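Local coordinates for dally-like, isoform A (Drosophila melanogaster, PDB 6XTZ), which is a glypican, probably a cell-surface heparan sulfate proteoglycan, that binds Wnt and Hedgehog-family proteins, its core here holding palmitoleoylated serine, at residues T85-I90 and R444-I449; T149-M154 and L179-D184; T248-N253 and N503-G508. The protein carries 5 engineered substitutions. One frame throughout, in Å; residues are numbered along the deposited sequence.

Contact 1: residues T85-I90 and R444-I449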
loop_
_atom_site.group_PDB
_atom_site.type_symbol
_atom_site.label_atom_id
_atom_site.label_comp_id
_atom_site.label_asym_id
_atom_site.label_seq_id
_atom_site.Cartn_x
_atom_site.Cartn_y
_atom_site.Cartn_z
ATOM N N THR A 85 10.983 -1.949 4.044
ATOM C CA THR A 85 12.170 -2.669 4.494
ATOM C C THR A 85 12.763 -2.029 5.744
ATOM O O THR A 85 13.206 -2.734 6.660
ATOM C CB THR A 85 13.209 -2.723 3.373
ATOM O OG1 THR A 85 12.684 -3.472 2.271
ATOM C CG2 THR A 85 14.495 -3.379 3.859
ATOM N N LYS A 86 12.783 -0.696 5.798
ATOM C CA LYS A 86 13.264 -0.014 6.994
ATOM C C LYS A 86 12.359 -0.300 8.184
ATOM O O LYS A 86 12.835 -0.467 9.311
ATOM C CB LYS A 86 13.358 1.491 6.735
ATOM C CG LYS A 86 13.888 2.295 7.914
ATOM C CD LYS A 86 13.917 3.786 7.606
ATOM C CE LYS A 86 14.446 4.586 8.789
ATOM N NZ LYS A 86 14.434 6.054 8.528
ATOM N N PHE A 87 11.048 -0.371 7.947
ATOM C CA PHE A 87 10.105 -0.667 9.020
ATOM C C PHE A 87 10.341 -2.058 9.593
ATOM O O PHE A 87 10.387 -2.242 10.816
ATOM C CB PHE A 87 8.674 -0.528 8.500
ATOM C CG PHE A 87 7.626 -1.014 9.457
ATOM C CD1 PHE A 87 7.183 -0.205 10.490
ATOM C CD2 PHE A 87 7.073 -2.278 9.316
ATOM C CE1 PHE A 87 6.214 -0.647 11.368
ATOM C CE2 PHE A 87 6.103 -2.727 10.192
ATOM C CZ PHE A 87 5.674 -1.910 11.218
ATOM N N LYS A 88 10.492 -3.057 8.718
ATOM C CA LYS A 88 10.711 -4.421 9.188
ATOM C C LYS A 88 12.038 -4.548 9.928
ATOM O O LYS A 88 12.106 -5.198 10.978
ATOM C CB LYS A 88 10.663 -5.396 8.014
ATOM C CG LYS A 88 9.323 -5.447 7.302
ATOM C CD LYS A 88 9.408 -6.331 6.074
ATOM C CE LYS A 88 8.139 -6.265 5.247
ATOM N NZ LYS A 88 8.281 -7.053 3.994
ATOM N N ASP A 89 13.100 -3.933 9.397
ATOM C CA ASP A 89 14.407 -4.024 10.039
ATOM C C ASP A 89 14.394 -3.382 11.421
ATOM O O ASP A 89 15.036 -3.883 12.351
ATOM C CB ASP A 89 15.474 -3.370 9.162
ATOM C CG ASP A 89 15.714 -4.125 7.870
ATOM O OD1 ASP A 89 15.508 -5.358 7.850
ATOM O OD2 ASP A 89 16.114 -3.486 6.873
ATOM N N ILE A 90 13.673 -2.270 11.572
ATOM C CA ILE A 90 13.617 -1.587 12.862
ATOM C C ILE A 90 12.901 -2.447 13.894
ATOM O O ILE A 90 13.372 -2.608 15.025
ATOM C CB ILE A 90 12.948 -0.208 12.710
ATOM C CG1 ILE A 90 13.894 0.773 12.014
ATOM C CG2 ILE A 90 12.515 0.331 14.066
ATOM C CD1 ILE A 90 13.281 2.134 11.751
ATOM N N ARG A 444 8.598 6.677 14.808
ATOM C CA ARG A 444 9.083 7.588 13.776
ATOM C C ARG A 444 8.912 6.995 12.383
ATOM O O ARG A 444 8.526 7.702 11.445
ATOM C CB ARG A 444 10.549 7.936 14.036
ATOM C CG ARG A 444 10.785 8.639 15.364
ATOM C CD ARG A 444 12.269 8.771 15.678
ATOM N NE ARG A 444 12.972 9.601 14.704
ATOM C CZ ARG A 444 14.264 9.904 14.778
ATOM N NH1 ARG A 444 14.997 9.444 15.783
ATOM N NH2 ARG A 444 14.823 10.666 13.849
ATOM N N ILE A 445 9.198 5.700 12.223
ATOM C CA ILE A 445 9.044 5.082 10.910
ATOM C C ILE A 445 7.571 4.851 10.594
ATOM O O ILE A 445 7.163 4.911 9.427
ATOM C CB ILE A 445 9.867 3.780 10.828
ATOM C CG1 ILE A 445 9.724 3.127 9.450
ATOM C CG2 ILE A 445 9.464 2.809 11.921
ATOM C CD1 ILE A 445 10.272 3.958 8.316
ATOM N N VAL A 446 6.746 4.605 11.615
ATOM C CA VAL A 446 5.308 4.480 11.391
ATOM C C VAL A 446 4.718 5.816 10.956
ATOM O O VAL A 446 3.888 5.874 10.040
ATOM C CB VAL A 446 4.613 3.933 12.652
ATOM C CG1 VAL A 446 3.102 4.078 12.533
ATOM C CG2 VAL A 446 4.981 2.473 12.870
ATOM N N ARG A 447 5.137 6.912 11.596
ATOM C CA ARG A 447 4.671 8.231 11.177
ATOM C C ARG A 447 5.174 8.575 9.781
ATOM O O ARG A 447 4.456 9.201 8.992
ATOM C CB ARG A 447 5.117 9.302 12.173
ATOM C CG ARG A 447 4.485 9.205 13.550
ATOM C CD ARG A 447 4.908 10.382 14.415
ATOM N NE ARG A 447 4.917 10.044 15.836
ATOM C CZ ARG A 447 3.856 10.119 16.630
ATOM N NH1 ARG A 447 2.687 10.520 16.147
ATOM N NH2 ARG A 447 3.962 9.791 17.911
ATOM N N ASP A 448 6.410 8.184 9.463
ATOM C CA ASP A 448 6.958 8.454 8.138
ATOM C C ASP A 448 6.153 7.737 7.061
ATOM O O ASP A 448 5.744 8.344 6.066
ATOM C CB ASP A 448 8.428 8.035 8.088
ATOM C CG ASP A 448 9.111 8.442 6.797
ATOM O OD1 ASP A 448 8.525 9.234 6.028
ATOM O OD2 ASP A 448 10.240 7.970 6.551
ATOM N N ILE A 449 5.911 6.439 7.253
ATOM C CA ILE A 449 5.113 5.671 6.302
ATOM C C ILE A 449 3.702 6.234 6.208
ATOM O O ILE A 449 3.151 6.386 5.111
ATOM C CB ILE A 449 5.102 4.185 6.703
ATOM C CG1 ILE A 449 6.487 3.568 6.491
ATOM C CG2 ILE A 449 4.026 3.427 5.941
ATOM C CD1 ILE A 449 6.644 2.195 7.106
HETATM O O HOH W 1 12.426 7.718 9.236
#
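With chi1 at -180°, CG1 of I445 stands opposite the backbone N and runs out over the backbone of F87, while CG2 is left in the crowded position between N and carbonyl carbon, turned to I90. F87 likewise has CG anti to N (chi1 171°), which swings its ring across toward V446. I445 and F87 are also the nearest pair of CA atoms, 6.1 Å apart, where segments of helices 51-110 and 441-455 run almost antiparallel; the axes of the short segments approach to 10.0 Å at 162°.

The two branches of I445 work in different directions. CG1 rests 3.8 Å from F87 CA, its CD1 reaches on to the extended aliphatic chain of K86, 3.7 Å from its CD, and CG2 meets I90 CD1 at 3.9 Å and the edge of the F87 ring. Shortened to an alanine, this side chain loses both branches, CD1 included, which is likely to open a gap between F87, I90 and the K86 chain. The F87 ring is met at its edge by V446 CG2, 3.7 Å from CE1, while I449 CD1 approaches F87 CB at 3.7 Å, its chain crossing that of F87 at about a right angle.

At the exposed edge of the contact, K86 NZ donates to a water at 2.7 Å, and that water makes a weak bond to D448 OD2. The opposite charges are thus linked weakly, through one water; D448 makes direct salt bridges with K83 and R452.

The packing is plain helix-to-helix apolar contact within the elongated helical glypican core. Helix 185-216 completes it as a third helix: Y203 meets the F87 ring edge-to-face and touches I449, which also lies on L207, while T200 packs against F87.

Contact 2: residues T149-M154 and L179-D184; sequences TLYQKM and LKPFGD
Y151 of helix 139-158 points its ring into a type I beta turn, K180 to G183, in the loop that leads into helix 185-216. This is a helix-to-turn contact in the all-helical glypican core, made by aromatic packing and one bridging water.

The aromatic interactions carry most of it. P181 CD sits over the centre of the Y151 ring as a CH-pi contact, 3.5 Å from the centroid and 10° off the ring normal; P181 CG lies beside it, toward Y151 CD1. F182 takes a different side of the same ring. The pair is T-shaped, the edge of Y151 directed at the face of F182, with planes at 72° and centroids 5.2 Å apart. The closest atoms are Y151 CE1 and F182 CD2, at 3.5 Å. CB of neither residue points straight at the other segment, and chi1 then carries each ring inward, CG anti to the carbonyl carbon (-67° in Y151). P181 and F182 thus hold the tyrosine ring from two directions and are likely to limit its rotation.

Apolar contacts close the edge of F182. M154, its chain bent at chi2, brings CG to 4.0 Å from F182 CE1 in the ring plane, and L150 CB stands more loosely at 4.4 Å from CE2. Beyond them, M176 of helix 169-176 touches both Y151 and P181, F307 of helix 296-322 touches M154, and I314 touches P181 and L179.

The polar part links the tyrosine to the turn backbone. G183 N closes the turn on K180 O, and the G183 backbone turns so that a side chain would collide with F182 O. A single water joins the two segments, 2.7 Å from Y151 OH, accepting from F182 N and donating to G183 O at 2.9 Å.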
loop_
_atom_site.group_PDB
_atom_site.type_symbol
_atom_site.label_atom_id
_atom_site.label_comp_id
_atom_site.label_asym_id
_atom_site.label_seq_id
_atom_site.Cartn_x
_atom_site.Cartn_y
_atom_site.Cartn_z
ATOM N N THR A 149 1.834 -23.181 30.930
ATOM C CA THR A 149 3.080 -23.646 31.530
ATOM C C THR A 149 3.381 -22.888 32.816
ATOM O O THR A 149 3.819 -23.482 33.808
ATOM C CB THR A 149 4.229 -23.499 30.533
ATOM O OG1 THR A 149 3.957 -24.290 29.370
ATOM C CG2 THR A 149 5.541 -23.955 31.149
ATOM N N LEU A 150 3.140 -21.575 32.823
ATOM C CA LEU A 150 3.298 -20.802 34.051
ATOM C C LEU A 150 2.298 -21.242 35.113
ATOM O O LEU A 150 2.620 -21.267 36.306
ATOM C CB LEU A 150 3.148 -19.309 33.757
ATOM C CG LEU A 150 4.430 -18.497 33.549
ATOM C CD1 LEU A 150 5.336 -19.153 32.524
ATOM C CD2 LEU A 150 4.094 -17.074 33.134
ATOM N N TYR A 151 1.075 -21.588 34.699
ATOM C CA TYR A 151 0.085 -22.080 35.651
ATOM C C TYR A 151 0.556 -23.365 36.317
ATOM O O TYR A 151 0.331 -23.573 37.516
ATOM C CB TYR A 151 -1.257 -22.306 34.952
ATOM C CG TYR A 151 -1.944 -21.052 34.456
ATOM C CD1 TYR A 151 -1.563 -19.794 34.907
ATOM C CD2 TYR A 151 -2.982 -21.128 33.534
ATOM C CE1 TYR A 151 -2.193 -18.650 34.452
ATOM C CE2 TYR A 151 -3.618 -19.993 33.076
ATOM C CZ TYR A 151 -3.221 -18.756 33.536
ATOM O OH TYR A 151 -3.855 -17.622 33.077
ATOM N N GLN A 152 1.214 -24.242 35.555
ATOM C CA GLN A 152 1.692 -25.503 36.110
ATOM C C GLN A 152 2.841 -25.274 37.083
ATOM O O GLN A 152 2.851 -25.827 38.189
ATOM C CB GLN A 152 2.120 -26.441 34.983
ATOM C CG GLN A 152 1.013 -26.785 34.004
ATOM C CD GLN A 152 1.479 -27.717 32.905
ATOM O OE1 GLN A 152 2.099 -28.747 33.169
ATOM N NE2 GLN A 152 1.190 -27.355 31.661
ATOM N N LYS A 153 3.825 -24.463 36.684
ATOM C CA LYS A 153 4.966 -24.203 37.556
ATOM C C LYS A 153 4.545 -23.454 38.814
ATOM O O LYS A 153 5.061 -23.722 39.906
ATOM C CB LYS A 153 6.038 -23.421 36.798
ATOM C CG LYS A 153 6.870 -24.281 35.868
ATOM C CD LYS A 153 7.825 -23.447 35.036
ATOM C CE LYS A 153 8.912 -24.318 34.439
ATOM N NZ LYS A 153 8.356 -25.548 33.817
ATOM N N MET A 154 3.606 -22.515 38.683
ATOM C CA MET A 154 3.118 -21.793 39.852
ATOM C C MET A 154 2.362 -22.702 40.810
ATOM O O MET A 154 2.229 -22.366 41.991
ATOM C CB MET A 154 2.222 -20.633 39.416
ATOM C CG MET A 154 2.304 -19.419 40.322
ATOM S SD MET A 154 3.936 -18.653 40.292
ATOM C CE MET A 154 3.705 -17.334 41.483
ATOM N N LEU A 179 -9.061 -22.792 34.360
ATOM C CA LEU A 179 -8.872 -21.991 35.559
ATOM C C LEU A 179 -8.130 -20.700 35.227
ATOM O O LEU A 179 -7.438 -20.593 34.213
ATOM C CB LEU A 179 -8.107 -22.783 36.618
ATOM C CG LEU A 179 -8.799 -24.055 37.114
ATOM C CD1 LEU A 179 -7.887 -24.852 38.033
ATOM C CD2 LEU A 179 -10.105 -23.711 37.813
ATOM N N LYS A 180 -8.285 -19.710 36.104
ATOM C CA LYS A 180 -7.678 -18.390 35.932
ATOM C C LYS A 180 -6.905 -18.025 37.193
ATOM O O LYS A 180 -7.348 -17.189 37.988
ATOM C CB LYS A 180 -8.742 -17.338 35.616
ATOM C CG LYS A 180 -9.569 -17.643 34.377
ATOM C CD LYS A 180 -8.690 -17.763 33.140
ATOM C CE LYS A 180 -9.508 -18.127 31.912
ATOM N NZ LYS A 180 -8.644 -18.409 30.733
ATOM N N PRO A 181 -5.732 -18.630 37.399
ATOM C CA PRO A 181 -4.996 -18.392 38.653
ATOM C C PRO A 181 -4.559 -16.950 38.841
ATOM O O PRO A 181 -4.494 -16.479 39.984
ATOM C CB PRO A 181 -3.785 -19.332 38.537
ATOM C CG PRO A 181 -4.131 -20.305 37.450
ATOM C CD PRO A 181 -5.026 -19.568 36.511
ATOM N N PHE A 182 -4.254 -16.235 37.760
ATOM C CA PHE A 182 -3.796 -14.855 37.837
ATOM C C PHE A 182 -4.911 -13.849 37.581
ATOM O O PHE A 182 -4.629 -12.663 37.390
ATOM C CB PHE A 182 -2.657 -14.617 36.842
ATOM C CG PHE A 182 -1.484 -15.541 37.021
ATOM C CD1 PHE A 182 -1.165 -16.052 38.268
ATOM C CD2 PHE A 182 -0.698 -15.896 35.935
ATOM C CE1 PHE A 182 -0.086 -16.901 38.429
ATOM C CE2 PHE A 182 0.384 -16.744 36.090
ATOM C CZ PHE A 182 0.689 -17.247 37.339
ATOM N N GLY A 183 -6.166 -14.290 37.576
ATOM C CA GLY A 183 -7.259 -13.418 37.197
ATOM C C GLY A 183 -7.350 -13.253 35.694
ATOM O O GLY A 183 -7.102 -14.205 34.948
ATOM N N ASP A 184 -7.699 -12.051 35.236
ATOM C CA ASP A 184 -7.824 -11.758 33.814
ATOM C C ASP A 184 -6.571 -11.113 33.231
ATOM O O ASP A 184 -6.590 -10.680 32.075
ATOM C CB ASP A 184 -9.041 -10.860 33.568
ATOM C CG ASP A 184 -8.978 -9.553 34.344
ATOM O OD1 ASP A 184 -7.969 -9.306 35.037
ATOM O OD2 ASP A 184 -9.944 -8.768 34.260
HETATM O O HOH W 2 -5.062 -16.217 35.082
#

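Contact 3: residues T248-N253 and N503-G508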
loop_
_atom_site.group_PDB
_atom_site.type_symbol
_atom_site.label_atom_id
_atom_site.label_comp_id
_atom_site.label_asym_id
_atom_site.label_seq_id
_atom_site.Cartn_x
_atom_site.Cartn_y
_atom_site.Cartn_z
ATOM N N THR A 248 -7.013 21.990 -20.855
ATOM C CA THR A 248 -6.647 21.151 -19.719
ATOM C C THR A 248 -7.609 19.979 -19.565
ATOM O O THR A 248 -7.193 18.815 -19.541
ATOM C CB THR A 248 -6.605 21.989 -18.441
ATOM O OG1 THR A 248 -5.614 23.013 -18.579
ATOM C CG2 THR A 248 -6.259 21.118 -17.240
ATOM N N ASN A 249 -8.909 20.272 -19.464
ATOM C CA ASN A 249 -9.898 19.208 -19.320
ATOM C C ASN A 249 -9.877 18.257 -20.509
ATOM O O ASN A 249 -10.110 17.053 -20.345
ATOM C CB ASN A 249 -11.291 19.810 -19.138
ATOM C CG ASN A 249 -11.460 20.484 -17.788
ATOM O OD1 ASN A 249 -10.503 20.626 -17.027
ATOM N ND2 ASN A 249 -12.682 20.908 -17.487
ATOM N N TYR A 250 -9.596 18.773 -21.706
ATOM C CA TYR A 250 -9.437 17.910 -22.870
ATOM C C TYR A 250 -8.239 16.982 -22.697
ATOM O O TYR A 250 -8.337 15.773 -22.937
ATOM C CB TYR A 250 -9.301 18.766 -24.132
ATOM C CG TYR A 250 -9.034 17.995 -25.406
ATOM C CD1 TYR A 250 -9.635 16.764 -25.643
ATOM C CD2 TYR A 250 -8.194 18.513 -26.384
ATOM C CE1 TYR A 250 -9.389 16.064 -26.809
ATOM C CE2 TYR A 250 -7.948 17.822 -27.554
ATOM C CZ TYR A 250 -8.547 16.599 -27.762
ATOM O OH TYR A 250 -8.302 15.905 -28.925
ATOM N N CYS A 251 -7.101 17.533 -22.265
ATOM C CA CYS A 251 -5.927 16.704 -22.011
ATOM C C CYS A 251 -6.200 15.677 -20.918
ATOM O O CYS A 251 -5.823 14.507 -21.051
ATOM C CB CYS A 251 -4.734 17.583 -21.633
ATOM S SG CYS A 251 -3.219 16.672 -21.243
ATOM N N VAL A 252 -6.851 16.096 -19.828
ATOM C CA VAL A 252 -7.093 15.183 -18.712
ATOM C C VAL A 252 -7.971 14.017 -19.153
ATOM O O VAL A 252 -7.717 12.860 -18.793
ATOM C CB VAL A 252 -7.711 15.938 -17.520
ATOM C CG1 VAL A 252 -8.161 14.959 -16.445
ATOM C CG2 VAL A 252 -6.713 16.931 -16.947
ATOM N N ASN A 253 -9.008 14.298 -19.945
ATOM C CA ASN A 253 -9.887 13.232 -20.414
ATOM C C ASN A 253 -9.148 12.238 -21.300
ATOM O O ASN A 253 -9.449 11.040 -21.271
ATOM C CB ASN A 253 -11.079 13.824 -21.164
ATOM C CG ASN A 253 -12.112 14.421 -20.234
ATOM O OD1 ASN A 253 -12.271 13.972 -19.098
ATOM N ND2 ASN A 253 -12.822 15.437 -20.710
ATOM N N ASN A 503 -15.600 7.317 -22.093
ATOM C CA ASN A 503 -14.804 8.534 -22.106
ATOM C C ASN A 503 -15.233 9.348 -23.313
ATOM O O ASN A 503 -15.430 8.769 -24.391
ATOM C CB ASN A 503 -13.305 8.222 -22.176
ATOM C CG ASN A 503 -12.442 9.456 -21.997
ATOM O OD1 ASN A 503 -12.332 10.289 -22.896
ATOM N ND2 ASN A 503 -11.815 9.573 -20.834
ATOM N N PRO A 504 -15.395 10.668 -23.182
ATOM C CA PRO A 504 -15.851 11.469 -24.331
ATOM C C PRO A 504 -14.887 11.461 -25.505
ATOM O O PRO A 504 -15.310 11.733 -26.634
ATOM C CB PRO A 504 -15.995 12.882 -23.742
ATOM C CG PRO A 504 -16.101 12.677 -22.265
ATOM C CD PRO A 504 -15.264 11.477 -21.960
ATOM N N GLU A 505 -13.611 11.159 -25.276
ATOM C CA GLU A 505 -12.600 11.162 -26.322
ATOM C C GLU A 505 -12.339 9.775 -26.890
ATOM O O GLU A 505 -11.406 9.606 -27.682
ATOM C CB GLU A 505 -11.299 11.761 -25.787
ATOM C CG GLU A 505 -11.478 13.127 -25.154
ATOM C CD GLU A 505 -12.073 14.132 -26.118
ATOM O OE1 GLU A 505 -11.763 14.052 -27.325
ATOM O OE2 GLU A 505 -12.857 14.997 -25.673
ATOM N N PHE A 506 -13.133 8.780 -26.505
ATOM C CA PHE A 506 -12.964 7.413 -26.971
ATOM C C PHE A 506 -14.313 6.864 -27.408
ATOM O O PHE A 506 -15.342 7.159 -26.793
ATOM C CB PHE A 506 -12.354 6.519 -25.879
ATOM C CG PHE A 506 -10.945 6.890 -25.506
ATOM C CD1 PHE A 506 -10.693 7.964 -24.668
ATOM C CD2 PHE A 506 -9.873 6.157 -25.984
ATOM C CE1 PHE A 506 -9.400 8.307 -24.322
ATOM C CE2 PHE A 506 -8.576 6.491 -25.641
ATOM C CZ PHE A 506 -8.339 7.568 -24.808
ATOM N N THR A 507 -14.305 6.068 -28.478
ATOM C CA THR A 507 -15.554 5.532 -29.011
ATOM C C THR A 507 -16.164 4.517 -28.052
ATOM O O THR A 507 -17.314 4.664 -27.621
ATOM C CB THR A 507 -15.315 4.905 -30.387
ATOM O OG1 THR A 507 -14.408 3.802 -30.266
ATOM C CG2 THR A 507 -14.730 5.933 -31.343
ATOM N N GLY A 508 -15.405 3.484 -27.699
ATOM C CA GLY A 508 -15.897 2.474 -26.784
ATOM C C GLY A 508 -15.229 2.528 -25.426
ATOM O O GLY A 508 -14.989 3.613 -24.887
#
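N503 ND2 donates to N253 O, a backbone carbonyl of helix 248-258, at 2.8 Å. The bond is bent, with an N-H...O angle of 138°, and the donor is tilted 22° from the carbonyl plane. Next to it E505 lies across the helix surface: its CG is 4.1 Å from N253 CB, and OE1 comes to the edge of the Y250 ring, 3.2 Å from CE1. Carboxylate and ring planes stand 67° apart, and the partly positive ring hydrogens probably suit the acid. F506 adds a marginal contact, the edge of its ring toward N253 O.

A type I beta turn from N503 to F506 positions these groups, and within it N503 OD1 accepts from E505 N at 2.8 Å in an Asx turn, the donor lying in the carbonyl plane on a lone pair. One amide therefore grips both its own turn and the helix, and this fixes which end faces N253 O. The bend at chi2 of E505 folds its carboxylate toward Y250.

Further out, the N253 amide is held by Y492, S495 and T497, and E505 OE2 also binds a buffer molecule. The contact pins the loop before helix 513-538 onto helix 248-258 at the disulfide-linked end of the glypican core, where C251 is bonded to C468. Helix 224-234 flanks the contact, K232 and M233 touching Y250 and A229 touching F506.

In the fold
The three contacts are spread along the elongated helical body and none touches another. Contact 1 lies nearest the middle, its centre about 14 Å from that of the chain, while contacts 2 and 3 lie on opposite sides of that centre, about 68 Å apart between their own centres. Contact 1 is about 36 Å from contact 2 and about 40 Å from contact 3, centre to centre. The O-palmitoleoyl serine runs between the first two: the side chain of I90 comes within about 8 Å of it and that of L150 within about 6 Å. In sequence, contacts 1 and 3 interleave, each joining an early segment to one after the unmodelled residues 324-437.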